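Side-chain contacts in putative beta-lactamase-inhibitor-like PepSY-like domain-containing protein (Bacteroides vulgatus ATCC 8482, PDB 3ELG), which is of unknown function but, with a signal peptide and a fold like beta-lactamase inhibitor protein, is probably an exported periplasmic protein of the PepSY-like group: residues A[13-16]-A[17-21]; A[98-102]-A[103-107]; A[72-75]-A[76-79]. One frame throughout, in Å; residues are numbered along the deposited sequence.

How the contacts relate
All three contacts are local, and they lie along one long antiparallel sheet. Contact 1 begins helix 15-24, contact 3 is the turn that leads into helix 80-89, and contact 2 is the tip of the hairpin made by strands 95-101 and 104-109. Contacts 1 and 2 lie on opposite sides of the chain's centre, their centres about 20 Å apart. Contact 3 touches both: Met20 CE packs on Phe77 CZ at 3.9 Å, while Ile98 CG2 meets Val73 CG1 at 3.7 Å and Tyr105 CZ meets Pro79 CG at 3.6 Å. No active site or ligand is known to which the contacts could be referred.

Contact 1: residues A[13-16]-A[17-21]; sequences LPVA and AREMI
Arg18 reaches back past the start of helix 15-24 to take hold of the carbonyl of Leu13. Its NH2 lies 2.7 Å from Leu13 O, and NE adds a longer bond of 3.1 Å to the same Leu13 O, a side-on grip by two nitrogens on one atom. The oxygen lies near the guanidinium plane; NH2 meets it head-on, whereas NE comes from above the carbonyl plane. A bend at chi3 (-89°) in an otherwise extended arginine chain turns the guanidinium back to this oxygen.

The tight side faces the sheet. Leu13 CD1 meets Ile21 CD1 at 3.8 Å, the two side chains crossing at about a right angle, and Leu13 CD2 approaches Ala17 CB at 4.1 Å. These buried carbons fit against Tyr45, Val47, Leu55 and Phe57 of strands 43-49 and 54-57.

The other side is looser and largely solvent-facing. Val15 CG2 covers one face of the Arg18 guanidinium, 3.7 Å from NH2, while its other methyl, CG1, runs beside Glu19 CG in the modelled conformer of the glutamate, both side chains pointing the same way. Ala16 is exposed here as well, and Glu19 was modelled in two conformers, consistent with a mobile carboxylate.

Pro14 occupies the N-cap position. Its O accepts a bond from Arg18 N (3.2 Å) and a weak one from Ala17 N, and Val15 O and Ala16 O continue the helical pattern to Glu19 and Met20. Arg18 is therefore tied to the residues just before the helix by both its backbone and its side chain. Since the acceptor is a neutral carbonyl, the grip is a charged-donor hydrogen bond and not a salt bridge, and the guanidinium charge would be expected to polarise the Leu13 C=O.

Contact 2: residues A[98-102]-A[103-107]; sequences IERNR and KGYEL
Asn101 and Lys103 meet through the amide oxygen of the asparagine: OD1 accepts from Lys103 N at 2.8 Å, in the plane of the side-chain carbonyl, which makes an Asx turn inside the type I turn from Asn101 to Gly104. With chi1 at 59°, Asn101 CG stands between its own backbone N and carbonyl carbon, bringing OD1 over the loop. The backbone closes the two-residue hairpin with Asn101 N to Gly104 O (2.8 Å) and the return bond from Gly104 N to Asn101 O. The backbone angles of Gly104 would jam a CB against the preceding carbonyl, so they call for glycine.

The other end of the amide is held too. In the given conformer of Glu99, one of two, Asn101 ND2 gives a hydrogen bond of 2.8 Å to Glu99 OE2, on the anti side of that carboxylate, and a water links ND2 to Glu106 OE2. Glu99 and Glu106 form a hydrogen-bonded antiparallel pair, their side chains side by side and pointing the same way; the approach of their carboxylates, planes 35° apart, is less certain. Glu114 brings another carboxylate close to Glu106, so the affinity of this group for protons may be raised.

On the opposite face, Arg100 CB lies 3.7 Å from Tyr105 CD2, and a second water bridges Arg100 NH1 to Tyr105 OH, in the plane of both flat groups. Trp63 positions the arginine, accepting from NE with its backbone O and offering its ring for a cation-pi contact. Farther along, Ile98 CD1 packs on Leu107 CD1 at 3.8 Å.

Strand 95-101 is flanked in the sheet by strand 63-67, and strand 104-109 by strand 114-117. Helix 80-89 covers the Tyr105 and Leu107 face through Ile82 and Met86.

Contact 3: residues A[72-75]-A[76-79]; sequences SVPS and TFIP
Ser75 and Thr76 stand at the middle of a short 3-10 turn, with Pro74 before them and Phe77 after. Ser75 O accepts from Ile78 N at 3.1 Å, the donor standing well above the carbonyl plane. One residue earlier, Pro74 O receives Phe77 N, also at 3.1 Å and nearly straight at the hydrogen (167°). These two successive i to i+3 bonds wind the chain tightly enough to bring the side chains of Pro74, Thr76 and Phe77 together.

Phe77 is covered from two directions. Thr76 places its methyl over one face of the ring of the next residue, with CG2 3.9 Å above the plane and over the centre; OG1 is anti to the backbone N (chi1 -170°), which leaves CG2 between the N and the carbonyl carbon. Pro74 runs alongside the phenylalanine, its CB 3.8 Å from Phe77 CD2 and its CG 4.0 Å from Phe77 CE2, so that the pyrrolidine lies along the CD2-CE2 side of the ring. In the conformer given, one of two, Val73 crosses Phe77 at about a right angle and sets CG1 against Phe77 CB.

The turn lies in the connection from strand 63-67 to helix 80-89, whose N-cap position is held by Pro79. The Phe77 ring meets that of His24 and makes an edge-to-face contact with Trp63, while Ile78 packs on Leu107 of strand 104-109. The turn thus touches helix 15-24 through Phe77, and the hairpin of strands 95-101 and 104-109 through Val73 and Ile78.

Contact 1: residues A[13-16]-A[17-21]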
loop_
_atom_site.group_PDB
_atom_site.type_symbol
_atom_site.label_atom_id
_atom_site.label_comp_id
_atom_site.label_asym_id
_atom_site.label_seq_id
_atom_site.Cartn_x
_atom_site.Cartn_y
_atom_site.Cartn_z
ATOM N N LEU A 13 15.011 6.144 3.934
ATOM C CA LEU A 13 13.594 5.881 4.281
ATOM C C LEU A 13 13.426 6.038 5.788
ATOM O O LEU A 13 14.329 5.671 6.556
ATOM C CB LEU A 13 13.166 4.451 3.976
ATOM C CG LEU A 13 12.815 4.011 2.578
ATOM C CD1 LEU A 13 12.759 2.446 2.501
ATOM C CD2 LEU A 13 11.465 4.674 2.178
ATOM N N PRO A 14 12.247 6.485 6.242
ATOM C CA PRO A 14 11.973 6.449 7.693
ATOM C C PRO A 14 12.143 5.069 8.226
ATOM O O PRO A 14 11.904 4.088 7.525
ATOM C CB PRO A 14 10.503 6.890 7.807
ATOM C CG PRO A 14 10.277 7.695 6.457
ATOM C CD PRO A 14 11.102 6.999 5.461
ATOM N N VAL A 15 12.595 5.009 9.461
ATOM C CA VAL A 15 12.850 3.722 10.092
ATOM C C VAL A 15 11.634 2.833 10.003
ATOM O O VAL A 15 11.737 1.610 9.782
ATOM C CB VAL A 15 13.299 3.896 11.530
ATOM C CG1 VAL A 15 13.218 2.544 12.256
ATOM C CG2 VAL A 15 14.756 4.498 11.548
ATOM N N ALA A 16 10.465 3.419 10.197
ATOM C CA ALA A 16 9.234 2.600 10.249
ATOM C C ALA A 16 8.971 1.897 8.905
ATOM O O ALA A 16 8.427 0.784 8.870
ATOM C CB ALA A 16 8.050 3.438 10.674
ATOM N N ALA A 17 9.362 2.566 7.819
ATOM C CA ALA A 17 9.174 2.011 6.455
ATOM C C ALA A 17 10.165 0.878 6.240
ATOM O O ALA A 17 9.807 -0.190 5.714
ATOM C CB ALA A 17 9.339 3.110 5.370
ATOM N N ARG A 18 11.382 1.081 6.728
ATOM C CA ARG A 18 12.432 0.059 6.586
ATOM C C ARG A 18 12.010 -1.184 7.343
ATOM O O ARG A 18 12.147 -2.304 6.864
ATOM C CB ARG A 18 13.784 0.571 7.080
ATOM C CG ARG A 18 14.641 1.153 6.044
ATOM C CD ARG A 18 15.948 1.634 6.720
ATOM N NE ARG A 18 15.749 3.005 7.166
ATOM C CZ ARG A 18 16.570 3.658 7.981
ATOM N NH1 ARG A 18 17.615 3.036 8.510
ATOM N NH2 ARG A 18 16.332 4.920 8.263
ATOM N N GLU A 19 11.454 -0.976 8.533
ATOM C CA GLU A 19 11.038 -2.106 9.378
ATOM C C GLU A 19 9.879 -2.862 8.716
ATOM O O GLU A 19 9.844 -4.113 8.693
ATOM C CB GLU A 19 10.645 -1.632 10.780
ATOM C CG GLU A 19 11.811 -1.109 11.629
ATOM C CD GLU A 19 12.828 -2.170 12.089
ATOM O OE1 GLU A 19 12.635 -3.391 11.864
ATOM O OE2 GLU A 19 13.838 -1.757 12.700
HETATM N N MSE A 20 8.945 -2.095 8.155
HETATM C CA MSE A 20 7.773 -2.656 7.511
HETATM C C MSE A 20 8.209 -3.562 6.358
HETATM O O MSE A 20 7.714 -4.683 6.207
HETATM C CB MSE A 20 6.787 -1.571 7.042
HETATM C CG MSE A 20 5.477 -2.068 6.401
HETATM SE SE MSE A 20 5.668 -2.798 4.590
HETATM C CE MSE A 20 4.162 -1.855 3.806
ATOM N N ILE A 21 9.175 -3.096 5.578
ATOM C CA ILE A 21 9.652 -3.819 4.398
ATOM C C ILE A 21 10.390 -5.069 4.837
ATOM O O ILE A 21 10.259 -6.151 4.239
ATOM C CB ILE A 21 10.554 -2.963 3.522
ATOM C CG1 ILE A 21 9.734 -1.837 2.913
ATOM C CG2 ILE A 21 11.185 -3.812 2.431
ATOM C CD1 ILE A 21 10.532 -0.653 2.397
#

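Contact 2: residues A[98-102]-A[103-107]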
loop_
_atom_site.group_PDB
_atom_site.type_symbol
_atom_site.label_atom_id
_atom_site.label_comp_id
_atom_site.label_asym_id
_atom_site.label_seq_id
_atom_site.Cartn_x
_atom_site.Cartn_y
_atom_site.Cartn_z
ATOM N N ILE A 98 -3.872 -2.487 -1.914
ATOM C CA ILE A 98 -4.669 -1.782 -0.907
ATOM C C ILE A 98 -4.080 -0.406 -0.697
ATOM O O ILE A 98 -2.868 -0.209 -0.661
ATOM C CB ILE A 98 -4.776 -2.578 0.429
ATOM C CG1 ILE A 98 -5.730 -1.909 1.451
ATOM C CG2 ILE A 98 -3.389 -2.808 1.066
ATOM C CD1 ILE A 98 -6.101 -2.754 2.673
ATOM N N GLU A 99 -4.983 0.564 -0.626
ATOM C CA GLU A 99 -4.641 1.951 -0.295
ATOM C C GLU A 99 -5.518 2.452 0.834
ATOM O O GLU A 99 -6.722 2.227 0.856
ATOM C CB GLU A 99 -4.793 2.933 -1.478
ATOM C CG GLU A 99 -4.398 4.364 -1.048
ATOM C CD GLU A 99 -4.984 5.525 -1.885
ATOM O OE1 GLU A 99 -4.735 5.587 -3.106
ATOM O OE2 GLU A 99 -5.645 6.414 -1.295
ATOM N N ARG A 100 -4.893 3.184 1.733
ATOM C CA ARG A 100 -5.591 3.772 2.881
ATOM C C ARG A 100 -5.316 5.267 2.927
ATOM O O ARG A 100 -4.218 5.760 2.592
ATOM C CB ARG A 100 -5.318 3.045 4.203
ATOM C CG ARG A 100 -3.966 3.238 4.698
ATOM C CD ARG A 100 -3.771 2.601 6.054
ATOM N NE ARG A 100 -2.396 2.799 6.390
ATOM C CZ ARG A 100 -1.795 2.438 7.503
ATOM N NH1 ARG A 100 -2.445 1.773 8.443
ATOM N NH2 ARG A 100 -0.526 2.736 7.666
ATOM N N ASN A 101 -6.365 5.978 3.272
ATOM C CA ASN A 101 -6.257 7.396 3.424
ATOM C C ASN A 101 -7.226 7.876 4.499
ATOM O O ASN A 101 -7.874 7.108 5.187
ATOM C CB ASN A 101 -6.501 8.062 2.076
ATOM C CG ASN A 101 -7.847 7.730 1.503
ATOM O OD1 ASN A 101 -8.869 7.940 2.144
ATOM N ND2 ASN A 101 -7.853 7.159 0.291
ATOM N N ARG A 102 -7.317 9.189 4.671
ATOM C CA ARG A 102 -8.119 9.712 5.766
ATOM C C ARG A 102 -9.609 9.375 5.634
ATOM O O ARG A 102 -10.389 9.508 6.590
ATOM C CB ARG A 102 -7.911 11.232 5.885
ATOM C CG ARG A 102 -8.294 12.051 4.662
ATOM C CD ARG A 102 -7.819 13.479 4.806
ATOM N NE ARG A 102 -8.516 14.115 5.911
ATOM C CZ ARG A 102 -9.682 14.737 5.802
ATOM N NH1 ARG A 102 -10.281 14.840 4.616
ATOM N NH2 ARG A 102 -10.233 15.270 6.883
ATOM N N LYS A 103 -10.012 9.012 4.431
ATOM C CA LYS A 103 -11.421 8.700 4.141
ATOM C C LYS A 103 -11.725 7.205 4.169
ATOM O O LYS A 103 -12.876 6.806 4.163
ATOM C CB LYS A 103 -11.856 9.286 2.796
ATOM C CG LYS A 103 -11.619 10.788 2.719
ATOM C CD LYS A 103 -12.823 11.525 2.200
ATOM C CE LYS A 103 -12.755 12.978 2.604
ATOM N NZ LYS A 103 -14.099 13.571 2.820
ATOM N N GLY A 104 -10.690 6.387 4.224
ATOM C CA GLY A 104 -10.896 4.943 4.297
ATOM C C GLY A 104 -9.913 4.109 3.542
ATOM O O GLY A 104 -8.732 4.446 3.440
ATOM N N TYR A 105 -10.450 3.030 2.963
ATOM C CA TYR A 105 -9.665 1.981 2.291
ATOM C C TYR A 105 -10.187 1.689 0.881
ATOM O O TYR A 105 -11.390 1.780 0.585
ATOM C CB TYR A 105 -9.704 0.711 3.112
ATOM C CG TYR A 105 -9.174 0.817 4.510
ATOM C CD1 TYR A 105 -9.974 1.260 5.558
ATOM C CD2 TYR A 105 -7.872 0.464 4.784
ATOM C CE1 TYR A 105 -9.485 1.340 6.845
ATOM C CE2 TYR A 105 -7.382 0.542 6.058
ATOM C CZ TYR A 105 -8.179 1.002 7.086
ATOM O OH TYR A 105 -7.644 1.028 8.350
ATOM N N GLU A 106 -9.248 1.392 0.004
ATOM C CA GLU A 106 -9.614 0.983 -1.345
ATOM C C GLU A 106 -8.846 -0.273 -1.661
ATOM O O GLU A 106 -7.585 -0.292 -1.601
ATOM C CB GLU A 106 -9.224 2.049 -2.350
ATOM C CG GLU A 106 -9.824 3.434 -2.044
ATOM C CD GLU A 106 -9.325 4.535 -3.000
ATOM O OE1 GLU A 106 -8.358 4.327 -3.769
ATOM O OE2 GLU A 106 -9.926 5.616 -2.971
ATOM N N LEU A 107 -9.587 -1.348 -1.864
ATOM C CA LEU A 107 -8.989 -2.618 -2.234
ATOM C C LEU A 107 -9.209 -2.925 -3.689
ATOM O O LEU A 107 -10.314 -2.920 -4.169
ATOM C CB LEU A 107 -9.569 -3.749 -1.419
ATOM C CG LEU A 107 -9.142 -3.866 0.068
ATOM C CD1 LEU A 107 -9.514 -2.706 0.967
ATOM C CD2 LEU A 107 -9.602 -5.184 0.641
HETATM O O HOH W 1 -5.107 0.399 8.688
HETATM O O HOH W 2 -10.877 6.159 -0.470
#

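Contact 3: residues A[72-75]-A[76-79]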
loop_
_atom_site.group_PDB
_atom_site.type_symbol
_atom_site.label_atom_id
_atom_site.label_comp_id
_atom_site.label_asym_id
_atom_site.label_seq_id
_atom_site.Cartn_x
_atom_site.Cartn_y
_atom_site.Cartn_z
ATOM N N SER A 72 -1.376 -11.495 -3.949
ATOM C CA SER A 72 -2.236 -11.034 -2.863
ATOM C C SER A 72 -1.461 -10.175 -1.872
ATOM O O SER A 72 -0.351 -10.493 -1.462
ATOM C CB SER A 72 -2.834 -12.215 -2.082
ATOM O OG SER A 72 -3.705 -12.962 -2.898
ATOM N N VAL A 73 -2.126 -9.120 -1.428
ATOM C CA VAL A 73 -1.661 -8.330 -0.310
ATOM C C VAL A 73 -1.548 -9.205 0.952
ATOM O O VAL A 73 -2.471 -9.960 1.290
ATOM C CB VAL A 73 -2.656 -7.159 -0.053
ATOM C CG1 VAL A 73 -2.304 -6.361 1.225
ATOM C CG2 VAL A 73 -2.734 -6.246 -1.294
ATOM N N PRO A 74 -0.423 -9.111 1.672
ATOM C CA PRO A 74 -0.448 -9.847 2.945
ATOM C C PRO A 74 -1.648 -9.485 3.831
ATOM O O PRO A 74 -1.983 -8.318 4.018
ATOM C CB PRO A 74 0.889 -9.448 3.584
ATOM C CG PRO A 74 1.766 -9.140 2.465
ATOM C CD PRO A 74 0.867 -8.444 1.450
ATOM N N SER A 75 -2.286 -10.516 4.367
ATOM C CA SER A 75 -3.593 -10.350 5.012
ATOM C C SER A 75 -3.543 -9.443 6.245
ATOM O O SER A 75 -4.543 -8.849 6.641
ATOM C CB SER A 75 -4.188 -11.722 5.372
ATOM O OG SER A 75 -3.392 -12.312 6.365
ATOM N N THR A 76 -2.367 -9.299 6.826
ATOM C CA THR A 76 -2.228 -8.492 8.041
ATOM C C THR A 76 -2.621 -7.027 7.831
ATOM O O THR A 76 -2.969 -6.299 8.753
ATOM C CB THR A 76 -0.788 -8.603 8.613
ATOM O OG1 THR A 76 -0.745 -8.005 9.911
ATOM C CG2 THR A 76 0.200 -7.934 7.683
ATOM N N PHE A 77 -2.554 -6.610 6.579
ATOM C CA PHE A 77 -2.760 -5.216 6.204
ATOM C C PHE A 77 -4.256 -4.867 6.009
ATOM O O PHE A 77 -4.659 -3.689 5.934
ATOM C CB PHE A 77 -2.000 -4.912 4.924
ATOM C CG PHE A 77 -0.463 -4.897 5.098
ATOM C CD1 PHE A 77 0.142 -3.990 5.953
ATOM C CD2 PHE A 77 0.317 -5.773 4.388
ATOM C CE1 PHE A 77 1.515 -3.991 6.108
ATOM C CE2 PHE A 77 1.706 -5.755 4.523
ATOM C CZ PHE A 77 2.297 -4.859 5.386
ATOM N N ILE A 78 -5.052 -5.918 5.901
ATOM C CA ILE A 78 -6.495 -5.796 5.612
ATOM C C ILE A 78 -7.244 -5.807 6.935
ATOM O O ILE A 78 -7.177 -6.798 7.714
ATOM C CB ILE A 78 -7.003 -6.898 4.631
ATOM C CG1 ILE A 78 -6.170 -6.875 3.353
ATOM C CG2 ILE A 78 -8.469 -6.650 4.326
ATOM C CD1 ILE A 78 -6.558 -7.938 2.389
ATOM N N PRO A 79 -7.957 -4.710 7.262
ATOM C CA PRO A 79 -8.716 -4.769 8.516
ATOM C C PRO A 79 -9.706 -5.933 8.568
ATOM O O PRO A 79 -10.284 -6.323 7.557
ATOM C CB PRO A 79 -9.451 -3.426 8.559
ATOM C CG PRO A 79 -8.681 -2.533 7.739
ATOM C CD PRO A 79 -8.017 -3.370 6.655
#